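GTPase activator-like protein (Chaetomium thermophilum, PDB 5HIU) is the fungal counterpart of TSC2, represented here by its all-helical N-terminal part, and the full-length protein probably acts as a GTPase activator. Local coordinates at residues A[113-116]-A[117-120]; A[182-185]-A[186-190]. All blocks are in the same frame, centred on the assembly; numbering follows the deposited sequence.

How the contacts relate
Following the chain from its N terminus, contact 1 (113-116 with 117-120) spans a short 3-10 segment and the start of helix 115-126, and contact 2 (182-185 with 186-190) lies within helix 179-198. Each joins directly successive segments, so neither closes a loop; the two come in series, without nesting or crossing. Helix 139-163 runs between them in sequence and packs against both. Their centres are about 11 Å apart, and they touch directly: Phe115 and Cys116 meet Asn183, while Leu119 and Val120 meet Gln186. Contact 1 also reaches back to helix 75-89 and contact 2 forward to helix 224-240, so together they connect consecutive parts of an elongated alpha-helical array.

Contact 1: residues A[113-116]-A[117-120]; sequences KDFC and YQLV
Gln118 N donates to Asp114 O at 3.2 Å, opening the i to i+4 bonding of helix 115-126 where a short 3-10 segment, residues 113-114, runs into the alpha-helix. Two further bonds continue it: Leu119 N reaches Phe115 O at 3.0 Å, and Val120 N reaches Cys116 O, also at 3.0 Å, with an N-H...O angle of 165°. The carbonyls of Asp114, Phe115 and Cys116 are thereby satisfied by backbone N-H groups one turn on.

The side-chain polar groups find their partners on other helices. Asp114 is buried, and its OD2 accepts from Trp82 NE1 and forms a salt bridge with Arg78, both on helix 75-89, an environment that would probably favour the ionised carboxylate. Gln118 spends its NE2 on the backbone carbonyl of Leu106. At the other end of the same amide, OE1 comes to the edge of the Phe115 ring, 3.8 Å from CD1, with amide and ring planes 82° apart.

The Phe115 ring itself meets Trp146 of helix 139-163 edge to face. The Tyr117 ring packs against helix 75-89, lying nearly parallel to the Trp82 ring, and its OH makes a weak hydrogen bond to Glu83. Cys116 adds a sulfur-aromatic contact from within the helix: with chi1 at 59°, SG is turned between the backbone N and the carbonyl carbon and comes over a face of the Tyr117 ring, 4.3 Å from its centroid and 3.9 Å from Tyr117 CD2.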
ATOM      1  N   LYS A 113      21.822  15.032   6.632  1.00 67.89           N
ATOM      2  CA  LYS A 113      21.053  16.272   6.682  1.00 64.79           C
ATOM      3  C   LYS A 113      20.618  16.774   5.307  1.00 59.57           C
ATOM      4  O   LYS A 113      19.706  17.579   5.218  1.00 61.87           O
ATOM      5  CB  LYS A 113      21.873  17.367   7.355  1.00 68.06           C
ATOM      6  CG  LYS A 113      22.281  17.061   8.782  1.00 71.69           C
ATOM      7  CD  LYS A 113      23.305  18.073   9.274  1.00 74.84           C
ATOM      8  CE  LYS A 113      22.734  19.486   9.287  1.00 75.66           C
ATOM      9  NZ  LYS A 113      23.425  20.351  10.293  1.00 80.43           N
ATOM     10  N   ASP A 114      21.265  16.299   4.244  1.00 58.21           N
ATOM     11  CA  ASP A 114      20.993  16.756   2.883  1.00 54.40           C
ATOM     12  C   ASP A 114      19.979  15.904   2.111  1.00 53.94           C
ATOM     13  O   ASP A 114      19.740  16.138   0.936  1.00 60.34           O
ATOM     14  CB  ASP A 114      22.296  16.807   2.083  1.00 54.97           C
ATOM     15  CG  ASP A 114      23.296  17.785   2.646  1.00 57.04           C
ATOM     16  OD1 ASP A 114      22.982  18.507   3.611  1.00 61.46           O
ATOM     17  OD2 ASP A 114      24.416  17.827   2.111  1.00 58.39           O
ATOM     18  N   PHE A 115      19.361  14.925   2.739  1.00 54.17           N
ATOM     19  CA  PHE A 115      18.474  14.059   1.980  1.00 55.72           C
ATOM     20  C   PHE A 115      17.367  14.834   1.228  1.00 49.40           C
ATOM     21  O   PHE A 115      16.984  14.461   0.123  1.00 51.76           O
ATOM     22  CB  PHE A 115      17.881  12.994   2.909  1.00 58.58           C
ATOM     23  CG  PHE A 115      17.067  11.947   2.201  1.00 62.90           C
ATOM     24  CD1 PHE A 115      17.678  11.002   1.396  1.00 64.30           C
ATOM     25  CD2 PHE A 115      15.690  11.904   2.353  1.00 68.96           C
ATOM     26  CE1 PHE A 115      16.936  10.028   0.761  1.00 67.57           C
ATOM     27  CE2 PHE A 115      14.945  10.929   1.726  1.00 69.22           C
ATOM     28  CZ  PHE A 115      15.566   9.993   0.919  1.00 68.44           C
ATOM     29  N   CYS A 116      16.855  15.904   1.816  1.00 48.60           N
ATOM     30  CA  CYS A 116      15.780  16.657   1.185  1.00 48.26           C
ATOM     31  C   CYS A 116      16.272  17.144  -0.177  1.00 52.71           C
ATOM     32  O   CYS A 116      15.593  16.977  -1.188  1.00 57.19           O
ATOM     33  CB  CYS A 116      15.285  17.798   2.078  1.00 47.13           C
ATOM     34  SG  CYS A 116      16.538  19.028   2.532  1.00 56.19           S
ATOM     35  N   TYR A 117      17.492  17.672  -0.215  1.00 52.97           N
ATOM     36  CA  TYR A 117      18.089  18.125  -1.455  1.00 50.02           C
ATOM     37  C   TYR A 117      18.268  17.010  -2.499  1.00 51.48           C
ATOM     38  O   TYR A 117      17.997  17.217  -3.694  1.00 51.07           O
ATOM     39  CB  TYR A 117      19.433  18.776  -1.146  1.00 55.95           C
ATOM     40  CG  TYR A 117      19.326  20.135  -0.476  1.00 58.43           C
ATOM     41  CD1 TYR A 117      18.792  21.220  -1.158  1.00 55.62           C
ATOM     42  CD2 TYR A 117      19.783  20.341   0.820  1.00 61.38           C
ATOM     43  CE1 TYR A 117      18.693  22.457  -0.572  1.00 56.37           C
ATOM     44  CE2 TYR A 117      19.698  21.600   1.418  1.00 63.27           C
ATOM     45  CZ  TYR A 117      19.155  22.651   0.709  1.00 59.51           C
ATOM     46  OH  TYR A 117      19.054  23.906   1.265  1.00 65.76           O
ATOM     47  N   GLN A 118      18.719  15.836  -2.060  1.00 48.74           N
ATOM     48  CA  GLN A 118      18.885  14.703  -2.971  1.00 50.83           C
ATOM     49  C   GLN A 118      17.566  14.307  -3.632  1.00 52.14           C
ATOM     50  O   GLN A 118      17.502  14.145  -4.847  1.00 56.65           O
ATOM     51  CB  GLN A 118      19.382  13.484  -2.229  1.00 51.00           C
ATOM     52  CG  GLN A 118      20.657  13.676  -1.479  1.00 54.16           C
ATOM     53  CD  GLN A 118      21.288  12.357  -1.208  1.00 50.70           C
ATOM     54  OE1 GLN A 118      21.067  11.775  -0.161  1.00 50.75           O
ATOM     55  NE2 GLN A 118      22.023  11.848  -2.173  1.00 53.03           N
ATOM     56  N   LEU A 119      16.558  14.102  -2.783  1.00 49.85           N
ATOM     57  CA  LEU A 119      15.160  13.880  -3.141  1.00 51.81           C
ATOM     58  C   LEU A 119      14.729  14.839  -4.213  1.00 50.44           C
ATOM     59  O   LEU A 119      14.294  14.424  -5.280  1.00 57.57           O
ATOM     60  CB  LEU A 119      14.297  14.225  -1.930  1.00 62.55           C
ATOM     61  CG  LEU A 119      13.183  13.395  -1.302  1.00 66.91           C
ATOM     62  CD1 LEU A 119      12.077  13.044  -2.281  1.00 70.96           C
ATOM     63  CD2 LEU A 119      13.705  12.127  -0.670  1.00 75.57           C
ATOM     64  N   VAL A 120      14.859  16.132  -3.928  1.00 44.53           N
ATOM     65  CA  VAL A 120      14.414  17.160  -4.864  1.00 50.77           C
ATOM     66  C   VAL A 120      15.260  17.097  -6.156  1.00 55.93           C
ATOM     67  O   VAL A 120      14.732  17.176  -7.269  1.00 57.71           O
ATOM     68  CB  VAL A 120      14.476  18.565  -4.230  1.00 50.69           C
ATOM     69  CG1 VAL A 120      14.284  19.644  -5.274  1.00 51.71           C
ATOM     70  CG2 VAL A 120      13.438  18.713  -3.122  1.00 47.36           C
TER

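Contact 2: residues A[182-185]-A[186-190]; sequences KNLS and QLFAL
Gln186, Leu187, Phe188 and Ala189 each donate their backbone N-H to the carbonyl four residues earlier, on Lys182, Asn183, Leu184 and Ser185, in regular alpha-helical geometry inside helix 179-198. The bond from Phe188 N to Leu184 O, 3.0 Å long, is almost straight at 176°, whereas that from Gln186 N to Lys182 O is more bent, at 153°.

Leu184 and Phe188, one turn apart, make the apolar side-chain contact. They lie side by side and point the same way, and Leu184 CG approaches Phe188 CE2 to 3.5 Å. The CD1 branch of the leucine adds a second approach, 3.7 Å from Phe188 CE2. Leu184 has CG anti to its backbone N, while Phe188 has its ring anti to the carbonyl carbon (chi1 -80°), which leans it back over the preceding turn. There Phe188 CD2 also comes within 3.3 Å of Leu184 O, so the ring packs on both the side chain and the backbone of the leucine.

The polar side chains turn elsewhere. Ser185 OG bonds to Asp181 O in the turn before, and Lys182 NZ to Ala177 O. Gln186 is extended beyond CG, and its NE2 bonds to Glu123 of helix 115-126.

This helix is flanked by three others: Leu184 and Phe188 pack against both helix 139-163 and helix 224-240, Leu187 rests on Ala150 of helix 139-163, and Asn183 and Gln186 face helix 115-126.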
ATOM      1  N   LYS A 182       7.807  14.645   5.960  1.00 59.39           N
ATOM      2  CA  LYS A 182       7.615  15.325   4.695  1.00 56.53           C
ATOM      3  C   LYS A 182       8.473  14.703   3.635  1.00 54.52           C
ATOM      4  O   LYS A 182       8.009  14.516   2.509  1.00 52.30           O
ATOM      5  CB  LYS A 182       7.908  16.813   4.839  1.00 62.21           C
ATOM      6  CG  LYS A 182       6.878  17.516   5.721  1.00 67.96           C
ATOM      7  CD  LYS A 182       7.456  18.691   6.477  1.00 73.81           C
ATOM      8  CE  LYS A 182       6.346  19.556   7.051  1.00 81.81           C
ATOM      9  NZ  LYS A 182       6.836  20.535   8.063  1.00 84.20           N
ATOM     10  N   ASN A 183       9.711  14.362   4.005  1.00 53.09           N
ATOM     11  CA  ASN A 183      10.649  13.692   3.097  1.00 47.79           C
ATOM     12  C   ASN A 183      10.090  12.367   2.601  1.00 49.53           C
ATOM     13  O   ASN A 183      10.130  12.057   1.411  1.00 48.36           O
ATOM     14  CB  ASN A 183      11.969  13.409   3.803  1.00 48.22           C
ATOM     15  CG  ASN A 183      12.862  14.621   3.882  1.00 51.35           C
ATOM     16  OD1 ASN A 183      12.545  15.662   3.344  1.00 51.76           O
ATOM     17  ND2 ASN A 183      14.009  14.478   4.543  1.00 53.23           N
ATOM     18  N   LEU A 184       9.577  11.596   3.553  1.00 54.08           N
ATOM     19  CA  LEU A 184       8.990  10.292   3.301  1.00 54.00           C
ATOM     20  C   LEU A 184       7.782  10.404   2.354  1.00 49.29           C
ATOM     21  O   LEU A 184       7.682   9.670   1.393  1.00 45.18           O
ATOM     22  CB  LEU A 184       8.616   9.650   4.641  1.00 54.23           C
ATOM     23  CG  LEU A 184       8.023   8.243   4.616  1.00 57.34           C
ATOM     24  CD1 LEU A 184       8.995   7.233   4.034  1.00 59.68           C
ATOM     25  CD2 LEU A 184       7.574   7.816   6.018  1.00 55.81           C
ATOM     26  N   SER A 185       6.890  11.353   2.588  1.00 47.98           N
ATOM     27  CA  SER A 185       5.780  11.530   1.655  1.00 46.17           C
ATOM     28  C   SER A 185       6.269  11.755   0.267  1.00 43.34           C
ATOM     29  O   SER A 185       5.777  11.158  -0.664  1.00 48.88           O
ATOM     30  CB  SER A 185       4.944  12.716   2.039  1.00 44.54           C
ATOM     31  OG  SER A 185       4.449  12.488   3.318  1.00 50.34           O
ATOM     32  N   GLN A 186       7.238  12.644   0.136  1.00 43.69           N
ATOM     33  CA  GLN A 186       7.641  13.105  -1.156  1.00 44.85           C
ATOM     34  C   GLN A 186       8.324  11.988  -1.937  1.00 45.62           C
ATOM     35  O   GLN A 186       8.173  11.891  -3.170  1.00 43.45           O
ATOM     36  CB  GLN A 186       8.559  14.293  -1.019  1.00 52.74           C
ATOM     37  CG  GLN A 186       8.883  14.890  -2.367  1.00 63.24           C
ATOM     38  CD  GLN A 186       9.540  16.231  -2.271  1.00 71.16           C
ATOM     39  OE1 GLN A 186       9.844  16.709  -1.182  1.00 85.45           O
ATOM     40  NE2 GLN A 186       9.766  16.856  -3.417  1.00 80.29           N
ATOM     41  N   LEU A 187       9.035  11.130  -1.207  1.00 39.68           N
ATOM     42  CA  LEU A 187       9.632   9.960  -1.780  1.00 38.52           C
ATOM     43  C   LEU A 187       8.578   8.935  -2.249  1.00 41.00           C
ATOM     44  O   LEU A 187       8.687   8.402  -3.367  1.00 40.34           O
ATOM     45  CB  LEU A 187      10.602   9.333  -0.765  1.00 44.19           C
ATOM     46  CG  LEU A 187      11.304   8.036  -1.137  1.00 45.19           C
ATOM     47  CD1 LEU A 187      12.183   8.163  -2.365  1.00 44.50           C
ATOM     48  CD2 LEU A 187      12.143   7.610   0.043  1.00 56.46           C
ATOM     49  N   PHE A 188       7.580   8.649  -1.411  1.00 38.83           N
ATOM     50  CA  PHE A 188       6.464   7.782  -1.818  1.00 43.13           C
ATOM     51  C   PHE A 188       5.847   8.342  -3.101  1.00 40.30           C
ATOM     52  O   PHE A 188       5.620   7.605  -4.065  1.00 39.92           O
ATOM     53  CB  PHE A 188       5.332   7.739  -0.764  1.00 46.31           C
ATOM     54  CG  PHE A 188       5.577   6.812   0.402  1.00 47.05           C
ATOM     55  CD1 PHE A 188       5.851   5.488   0.208  1.00 45.96           C
ATOM     56  CD2 PHE A 188       5.451   7.279   1.710  1.00 53.25           C
ATOM     57  CE1 PHE A 188       6.037   4.646   1.276  1.00 48.36           C
ATOM     58  CE2 PHE A 188       5.645   6.443   2.791  1.00 46.81           C
ATOM     59  CZ  PHE A 188       5.944   5.130   2.569  1.00 50.20           C
ATOM     60  N   ALA A 189       5.574   9.639  -3.117  1.00 36.36           N
ATOM     61  CA  ALA A 189       5.056  10.257  -4.346  1.00 44.94           C
ATOM     62  C   ALA A 189       5.998   9.937  -5.513  1.00 48.35           C
ATOM     63  O   ALA A 189       5.541   9.545  -6.568  1.00 49.80           O
ATOM     64  CB  ALA A 189       4.889  11.765  -4.194  1.00 42.59           C
ATOM     65  N   LEU A 190       7.308  10.052  -5.296  1.00 48.38           N
ATOM     66  CA  LEU A 190       8.276   9.804  -6.372  1.00 49.78           C
ATOM     67  C   LEU A 190       8.279   8.368  -6.826  1.00 46.98           C
ATOM     68  O   LEU A 190       8.452   8.096  -7.997  1.00 49.59           O
ATOM     69  CB  LEU A 190       9.689  10.189  -5.941  1.00 49.59           C
ATOM     70  CG  LEU A 190      10.753  10.219  -7.031  1.00 51.09           C
ATOM     71  CD1 LEU A 190      10.431  11.273  -8.064  1.00 51.95           C
ATOM     72  CD2 LEU A 190      12.107  10.510  -6.416  1.00 54.30           C
TER